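Local structure of D-ribose pyranase (Bacillus subtilis, 1OGD) at residues V37-L48 / K106-F117. The protein probably catalyses the interconversion of the beta-pyranose and beta-furanose forms of D-ribose, working as a homodecamer built from two pentamers. Numbering follows the deposited sequence.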
ATOM      1  N   VAL A  37      13.765  -9.415  -5.392  1.00 32.64           N
ATOM      2  CA  VAL A  37      13.673  -9.904  -6.763  1.00 30.07           C
ATOM      3  C   VAL A  37      12.399 -10.716  -6.942  1.00 29.09           C
ATOM      4  O   VAL A  37      12.107 -11.608  -6.147  1.00 28.34           O
ATOM      5  CB  VAL A  37      14.900 -10.777  -7.140  1.00 30.38           C
ATOM      6  CG1 VAL A  37      14.739 -11.328  -8.554  1.00 29.47           C
ATOM      7  CG2 VAL A  37      16.169  -9.944  -7.049  1.00 27.52           C
ATOM      8  N   LEU A  38      11.639 -10.393  -7.984  1.00 26.35           N
ATOM      9  CA  LEU A  38      10.393 -11.087  -8.267  1.00 27.03           C
ATOM     10  C   LEU A  38      10.619 -12.568  -8.543  1.00 26.72           C
ATOM     11  O   LEU A  38      11.501 -12.947  -9.318  1.00 26.99           O
ATOM     12  CB  LEU A  38       9.696 -10.455  -9.472  1.00 28.35           C
ATOM     13  CG  LEU A  38       8.409 -11.145  -9.932  1.00 31.56           C
ATOM     14  CD1 LEU A  38       7.329 -11.019  -8.852  1.00 33.64           C
ATOM     15  CD2 LEU A  38       7.936 -10.512 -11.242  1.00 32.05           C
ATOM     16  N   LYS A  39       9.795 -13.399  -7.922  1.00 25.42           N
ATOM     17  CA  LYS A  39       9.890 -14.838  -8.085  1.00 24.54           C
ATOM     18  C   LYS A  39       8.640 -15.404  -8.751  1.00 22.66           C
ATOM     19  O   LYS A  39       7.525 -15.226  -8.267  1.00 20.92           O
ATOM     20  CB  LYS A  39      10.093 -15.487  -6.717  1.00 26.66           C
ATOM     21  CG  LYS A  39      10.200 -16.999  -6.717  1.00 28.95           C
ATOM     22  CD  LYS A  39      10.328 -17.460  -5.282  1.00 31.46           C
ATOM     23  CE  LYS A  39      10.475 -18.949  -5.155  1.00 32.18           C
ATOM     24  NZ  LYS A  39      10.608 -19.285  -3.717  1.00 32.64           N
ATOM     25  N   ILE A  40       8.832 -16.088  -9.872  1.00 22.63           N
ATOM     26  CA  ILE A  40       7.723 -16.697 -10.587  1.00 20.69           C
ATOM     27  C   ILE A  40       7.993 -18.196 -10.560  1.00 22.13           C
ATOM     28  O   ILE A  40       8.904 -18.685 -11.227  1.00 21.71           O
ATOM     29  CB  ILE A  40       7.655 -16.176 -12.028  1.00 23.49           C
ATOM     30  CG1 ILE A  40       7.484 -14.653 -12.010  1.00 26.35           C
ATOM     31  CG2 ILE A  40       6.495 -16.823 -12.758  1.00 23.33           C
ATOM     32  CD1 ILE A  40       7.556 -13.985 -13.381  1.00 28.43           C
ATOM     33  N   ASP A  41       7.199 -18.914  -9.776  1.00 21.50           N
ATOM     34  CA  ASP A  41       7.377 -20.350  -9.602  1.00 24.09           C
ATOM     35  C   ASP A  41       6.467 -21.170 -10.520  1.00 25.55           C
ATOM     36  O   ASP A  41       5.248 -21.179 -10.355  1.00 25.26           O
ATOM     37  CB  ASP A  41       7.121 -20.690  -8.132  1.00 22.32           C
ATOM     38  CG  ASP A  41       7.595 -22.076  -7.750  1.00 25.75           C
ATOM     39  OD1 ASP A  41       7.591 -22.366  -6.533  1.00 22.77           O
ATOM     40  OD2 ASP A  41       7.962 -22.873  -8.645  1.00 23.68           O
ATOM     41  N   LEU A  42       7.075 -21.860 -11.482  1.00 26.14           N
ATOM     42  CA  LEU A  42       6.333 -22.675 -12.440  1.00 26.07           C
ATOM     43  C   LEU A  42       6.332 -24.148 -12.070  1.00 27.69           C
ATOM     44  O   LEU A  42       5.641 -24.946 -12.705  1.00 26.24           O
ATOM     45  CB  LEU A  42       6.936 -22.527 -13.846  1.00 28.24           C
ATOM     46  CG  LEU A  42       7.007 -21.125 -14.464  1.00 28.57           C
ATOM     47  CD1 LEU A  42       7.789 -21.182 -15.773  1.00 29.62           C
ATOM     48  CD2 LEU A  42       5.597 -20.592 -14.693  1.00 27.83           C
ATOM     49  N   SER A  43       7.100 -24.508 -11.046  1.00 26.83           N
ATOM     50  CA  SER A  43       7.199 -25.900 -10.632  1.00 28.12           C
ATOM     51  C   SER A  43       5.864 -26.529 -10.261  1.00 29.26           C
ATOM     52  O   SER A  43       4.971 -25.872  -9.717  1.00 28.02           O
ATOM     53  CB  SER A  43       8.174 -26.044  -9.454  1.00 27.40           C
ATOM     54  OG  SER A  43       7.645 -25.474  -8.270  1.00 31.26           O
ATOM     55  N   LEU A  44       5.735 -27.816 -10.561  1.00 29.48           N
ATOM     56  CA  LEU A  44       4.523 -28.556 -10.249  1.00 30.54           C
ATOM     57  C   LEU A  44       4.916 -29.761  -9.399  1.00 30.58           C
ATOM     58  O   LEU A  44       4.250 -30.097  -8.420  1.00 29.38           O
ATOM     59  CB  LEU A  44       3.836 -29.012 -11.544  1.00 33.26           C
ATOM     60  CG  LEU A  44       2.436 -29.625 -11.442  1.00 36.33           C
ATOM     61  CD1 LEU A  44       1.511 -28.689 -10.680  1.00 36.90           C
ATOM     62  CD2 LEU A  44       1.891 -29.884 -12.840  1.00 37.18           C
ATOM     63  N   LYS A  45       6.018 -30.396  -9.784  1.00 30.28           N
ATOM     64  CA  LYS A  45       6.537 -31.565  -9.085  1.00 31.59           C
ATOM     65  C   LYS A  45       7.986 -31.723  -9.524  1.00 30.34           C
ATOM     66  O   LYS A  45       8.414 -31.109 -10.498  1.00 28.63           O
ATOM     67  CB  LYS A  45       5.735 -32.810  -9.475  1.00 35.22           C
ATOM     68  CG  LYS A  45       5.836 -33.147 -10.959  1.00 39.91           C
ATOM     69  CD  LYS A  45       4.815 -34.190 -11.385  1.00 44.54           C
ATOM     70  CE  LYS A  45       5.079 -35.547 -10.760  1.00 46.19           C
ATOM     71  NZ  LYS A  45       4.066 -36.546 -11.225  1.00 49.54           N
ATOM     72  N   PRO A  46       8.767 -32.539  -8.808  1.00 30.91           N
ATOM     73  CA  PRO A  46      10.168 -32.720  -9.197  1.00 31.29           C
ATOM     74  C   PRO A  46      10.300 -33.112 -10.670  1.00 32.59           C
ATOM     75  O   PRO A  46       9.708 -34.093 -11.112  1.00 34.15           O
ATOM     76  CB  PRO A  46      10.643 -33.817  -8.251  1.00 30.44           C
ATOM     77  CG  PRO A  46       9.839 -33.544  -7.013  1.00 31.77           C
ATOM     78  CD  PRO A  46       8.461 -33.281  -7.573  1.00 30.07           C
ATOM     79  N   GLY A  47      11.062 -32.328 -11.422  1.00 33.49           N
ATOM     80  CA  GLY A  47      11.253 -32.609 -12.832  1.00 35.56           C
ATOM     81  C   GLY A  47      10.236 -31.984 -13.773  1.00 36.63           C
ATOM     82  O   GLY A  47      10.342 -32.144 -14.987  1.00 37.14           O
ATOM     83  N   LEU A  48       9.253 -31.270 -13.233  1.00 35.15           N
ATOM     84  CA  LEU A  48       8.228 -30.644 -14.070  1.00 34.77           C
ATOM     85  C   LEU A  48       7.880 -29.230 -13.591  1.00 34.81           C
ATOM     86  O   LEU A  48       7.330 -29.054 -12.504  1.00 33.07           O
ATOM     87  CB  LEU A  48       6.971 -31.524 -14.072  1.00 35.35           C
ATOM     88  CG  LEU A  48       5.710 -31.080 -14.822  1.00 39.04           C
ATOM     89  CD1 LEU A  48       6.038 -30.735 -16.266  1.00 39.50           C
ATOM     90  CD2 LEU A  48       4.678 -32.196 -14.762  1.00 37.44           C
ATOM     91  N   LYS A 106      21.047 -10.776  -7.991  1.00 32.53           N
ATOM     92  CA  LYS A 106      20.448  -9.678  -7.236  1.00 34.41           C
ATOM     93  C   LYS A 106      20.010  -8.560  -8.186  1.00 34.36           C
ATOM     94  O   LYS A 106      19.194  -7.712  -7.829  1.00 33.22           O
ATOM     95  CB  LYS A 106      21.453  -9.138  -6.211  1.00 36.50           C
ATOM     96  CG  LYS A 106      21.930 -10.189  -5.215  1.00 40.72           C
ATOM     97  CD  LYS A 106      23.025  -9.670  -4.292  1.00 43.47           C
ATOM     98  CE  LYS A 106      22.536  -8.526  -3.417  1.00 45.85           C
ATOM     99  NZ  LYS A 106      23.614  -8.053  -2.505  1.00 48.71           N
ATOM    100  N   ASP A 107      20.551  -8.576  -9.401  1.00 35.76           N
ATOM    101  CA  ASP A 107      20.227  -7.569 -10.410  1.00 36.54           C
ATOM    102  C   ASP A 107      19.165  -8.026 -11.401  1.00 34.96           C
ATOM    103  O   ASP A 107      18.720  -7.248 -12.244  1.00 35.61           O
ATOM    104  CB  ASP A 107      21.485  -7.169 -11.184  1.00 40.29           C
ATOM    105  CG  ASP A 107      22.420  -6.315 -10.365  1.00 45.71           C
ATOM    106  OD1 ASP A 107      21.952  -5.287  -9.827  1.00 50.31           O
ATOM    107  OD2 ASP A 107      23.616  -6.662 -10.257  1.00 48.31           O
ATOM    108  N   ALA A 108      18.761  -9.286 -11.298  1.00 32.40           N
ATOM    109  CA  ALA A 108      17.756  -9.848 -12.193  1.00 29.84           C
ATOM    110  C   ALA A 108      16.387  -9.208 -12.002  1.00 30.10           C
ATOM    111  O   ALA A 108      16.028  -8.807 -10.894  1.00 28.11           O
ATOM    112  CB  ALA A 108      17.654 -11.346 -11.972  1.00 27.62           C
ATOM    113  N   LYS A 109      15.620  -9.123 -13.087  1.00 27.75           N
ATOM    114  CA  LYS A 109      14.285  -8.552 -13.032  1.00 26.93           C
ATOM    115  C   LYS A 109      13.347  -9.600 -12.454  1.00 26.31           C
ATOM    116  O   LYS A 109      12.273  -9.285 -11.955  1.00 26.38           O
ATOM    117  CB  LYS A 109      13.809  -8.156 -14.437  1.00 27.81           C
ATOM    118  CG  LYS A 109      14.653  -7.086 -15.103  1.00 28.71           C
ATOM    119  CD  LYS A 109      14.602  -5.784 -14.320  1.00 32.51           C
ATOM    120  CE  LYS A 109      15.554  -4.747 -14.892  1.00 33.83           C
ATOM    121  NZ  LYS A 109      15.523  -3.483 -14.098  1.00 39.98           N
ATOM    122  N   ALA A 110      13.764 -10.856 -12.514  1.00 25.48           N
ATOM    123  CA  ALA A 110      12.942 -11.940 -12.001  1.00 23.52           C
ATOM    124  C   ALA A 110      13.701 -13.254 -12.015  1.00 23.67           C
ATOM    125  O   ALA A 110      14.684 -13.421 -12.749  1.00 22.02           O
ATOM    126  CB  ALA A 110      11.673 -12.080 -12.846  1.00 23.33           C
ATOM    127  N   VAL A 111      13.234 -14.181 -11.189  1.00 23.66           N
ATOM    128  CA  VAL A 111      13.813 -15.508 -11.115  1.00 22.06           C
ATOM    129  C   VAL A 111      12.665 -16.443 -11.430  1.00 22.67           C
ATOM    130  O   VAL A 111      11.598 -16.356 -10.822  1.00 21.17           O
ATOM    131  CB  VAL A 111      14.366 -15.827  -9.705  1.00 23.94           C
ATOM    132  CG1 VAL A 111      14.839 -17.281  -9.646  1.00 22.80           C
ATOM    133  CG2 VAL A 111      15.522 -14.893  -9.377  1.00 22.66           C
ATOM    134  N   ILE A 112      12.873 -17.318 -12.410  1.00 21.87           N
ATOM    135  CA  ILE A 112      11.854 -18.277 -12.794  1.00 21.93           C
ATOM    136  C   ILE A 112      12.266 -19.624 -12.215  1.00 23.59           C
ATOM    137  O   ILE A 112      13.289 -20.197 -12.593  1.00 24.35           O
ATOM    138  CB  ILE A 112      11.733 -18.352 -14.325  1.00 22.85           C
ATOM    139  CG1 ILE A 112      11.503 -16.941 -14.878  1.00 25.92           C
ATOM    140  CG2 ILE A 112      10.584 -19.248 -14.709  1.00 21.67           C
ATOM    141  CD1 ILE A 112      11.713 -16.806 -16.365  1.00 32.51           C
ATOM    142  N   ARG A 113      11.470 -20.118 -11.276  1.00 24.16           N
ATOM    143  CA  ARG A 113      11.765 -21.379 -10.623  1.00 24.87           C
ATOM    144  C   ARG A 113      11.128 -22.549 -11.365  1.00 24.85           C
ATOM    145  O   ARG A 113       9.917 -22.579 -11.563  1.00 23.67           O
ATOM    146  CB  ARG A 113      11.260 -21.344  -9.174  1.00 23.80           C
ATOM    147  CG  ARG A 113      11.625 -22.568  -8.352  1.00 22.99           C
ATOM    148  CD  ARG A 113      11.185 -22.394  -6.902  1.00 23.22           C
ATOM    149  NE  ARG A 113      11.619 -23.498  -6.052  1.00 20.17           N
ATOM    150  CZ  ARG A 113      10.796 -24.326  -5.415  1.00 19.36           C
ATOM    151  NH1 ARG A 113       9.481 -24.189  -5.523  1.00 22.33           N
ATOM    152  NH2 ARG A 113      11.291 -25.295  -4.661  1.00 20.93           N
ATOM    153  N   THR A 114      11.956 -23.506 -11.776  1.00 25.03           N
ATOM    154  CA  THR A 114      11.469 -24.686 -12.481  1.00 25.75           C
ATOM    155  C   THR A 114      11.447 -25.847 -11.486  1.00 28.16           C
ATOM    156  O   THR A 114      11.824 -25.683 -10.323  1.00 26.63           O
ATOM    157  CB  THR A 114      12.392 -25.060 -13.651  1.00 25.09           C
ATOM    158  OG1 THR A 114      13.657 -25.490 -13.138  1.00 24.09           O
ATOM    159  CG2 THR A 114      12.611 -23.861 -14.564  1.00 25.41           C
ATOM    160  N   GLY A 115      11.012 -27.017 -11.940  1.00 28.72           N
ATOM    161  CA  GLY A 115      10.967 -28.167 -11.055  1.00 28.85           C
ATOM    162  C   GLY A 115      12.226 -29.004 -11.158  1.00 30.80           C
ATOM    163  O   GLY A 115      12.266 -30.134 -10.672  1.00 30.81           O
ATOM    164  N   GLU A 116      13.257 -28.440 -11.781  1.00 30.50           N
ATOM    165  CA  GLU A 116      14.527 -29.127 -11.979  1.00 31.71           C
ATOM    166  C   GLU A 116      15.225 -29.508 -10.678  1.00 33.16           C
ATOM    167  O   GLU A 116      15.565 -28.644  -9.866  1.00 32.63           O
ATOM    168  CB  GLU A 116      15.465 -28.256 -12.811  1.00 32.23           C
ATOM    169  CG  GLU A 116      16.722 -28.968 -13.290  1.00 34.58           C
ATOM    170  CD  GLU A 116      16.410 -30.086 -14.270  1.00 37.14           C
ATOM    171  OE1 GLU A 116      15.707 -29.817 -15.267  1.00 35.40           O
ATOM    172  OE2 GLU A 116      16.867 -31.229 -14.047  1.00 39.64           O
ATOM    173  N   PHE A 117      15.445 -30.810 -10.496  1.00 32.98           N
ATOM    174  CA  PHE A 117      16.114 -31.328  -9.309  1.00 33.17           C
ATOM    175  C   PHE A 117      17.537 -31.814  -9.580  1.00 33.74           C
ATOM    176  O   PHE A 117      17.949 -32.848  -9.053  1.00 34.03           O
ATOM    177  CB  PHE A 117      15.301 -32.475  -8.694  1.00 33.18           C
ATOM    178  CG  PHE A 117      14.412 -32.056  -7.554  1.00 34.24           C
ATOM    179  CD1 PHE A 117      13.541 -30.979  -7.686  1.00 34.02           C
ATOM    180  CD2 PHE A 117      14.428 -32.760  -6.352  1.00 34.51           C
ATOM    181  CE1 PHE A 117      12.694 -30.609  -6.636  1.00 35.72           C
ATOM    182  CE2 PHE A 117      13.585 -32.399  -5.297  1.00 35.86           C
ATOM    183  CZ  PHE A 117      12.716 -31.320  -5.440  1.00 34.21           C
TER
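Arg113 runs alongside Asp41, the two side chains pointing the same way. CB and CG pass Asp41 OD2, each at 3.7 Å; CD then lies 3.6 Å from Asp41 OD1 and 3.9 Å from CE of Lys39. With the chain extended from CG to NE, NH1 reaches Asp41 OD1 at 2.8 Å in a salt bridge, on its syn side but tilted out of the carboxylate plane, while OD1 lies close to the guanidinium plane; the two planes are 74° apart. NH1 also bonds Leu7 O of a neighbouring subunit, and NH2 bonds Ala29 O. Strands 38-41 and 110-113 are parallel neighbours, their directions 19° apart, 38-41 being an outermost strand of this chain's mixed six-stranded sheet; Ile40 bonds Val111 O through its N and Arg113 N through its O. Asp41 OD2 accepts from Ser43 N, which makes an Asx turn, and also from Ser43 OG at 2.6 Å, both on the same face of its plane. Were Asp41 an alanine, the buried guanidinium would probably lose its carboxylate mate, and Ser43 OG would probably be free to turn. Farther on, Gly47 N donates to Gly115 O, and Pro46 CB sits 4.0 Å above the centroid of the Phe117 ring, a CH-pi contact 7° off the normal.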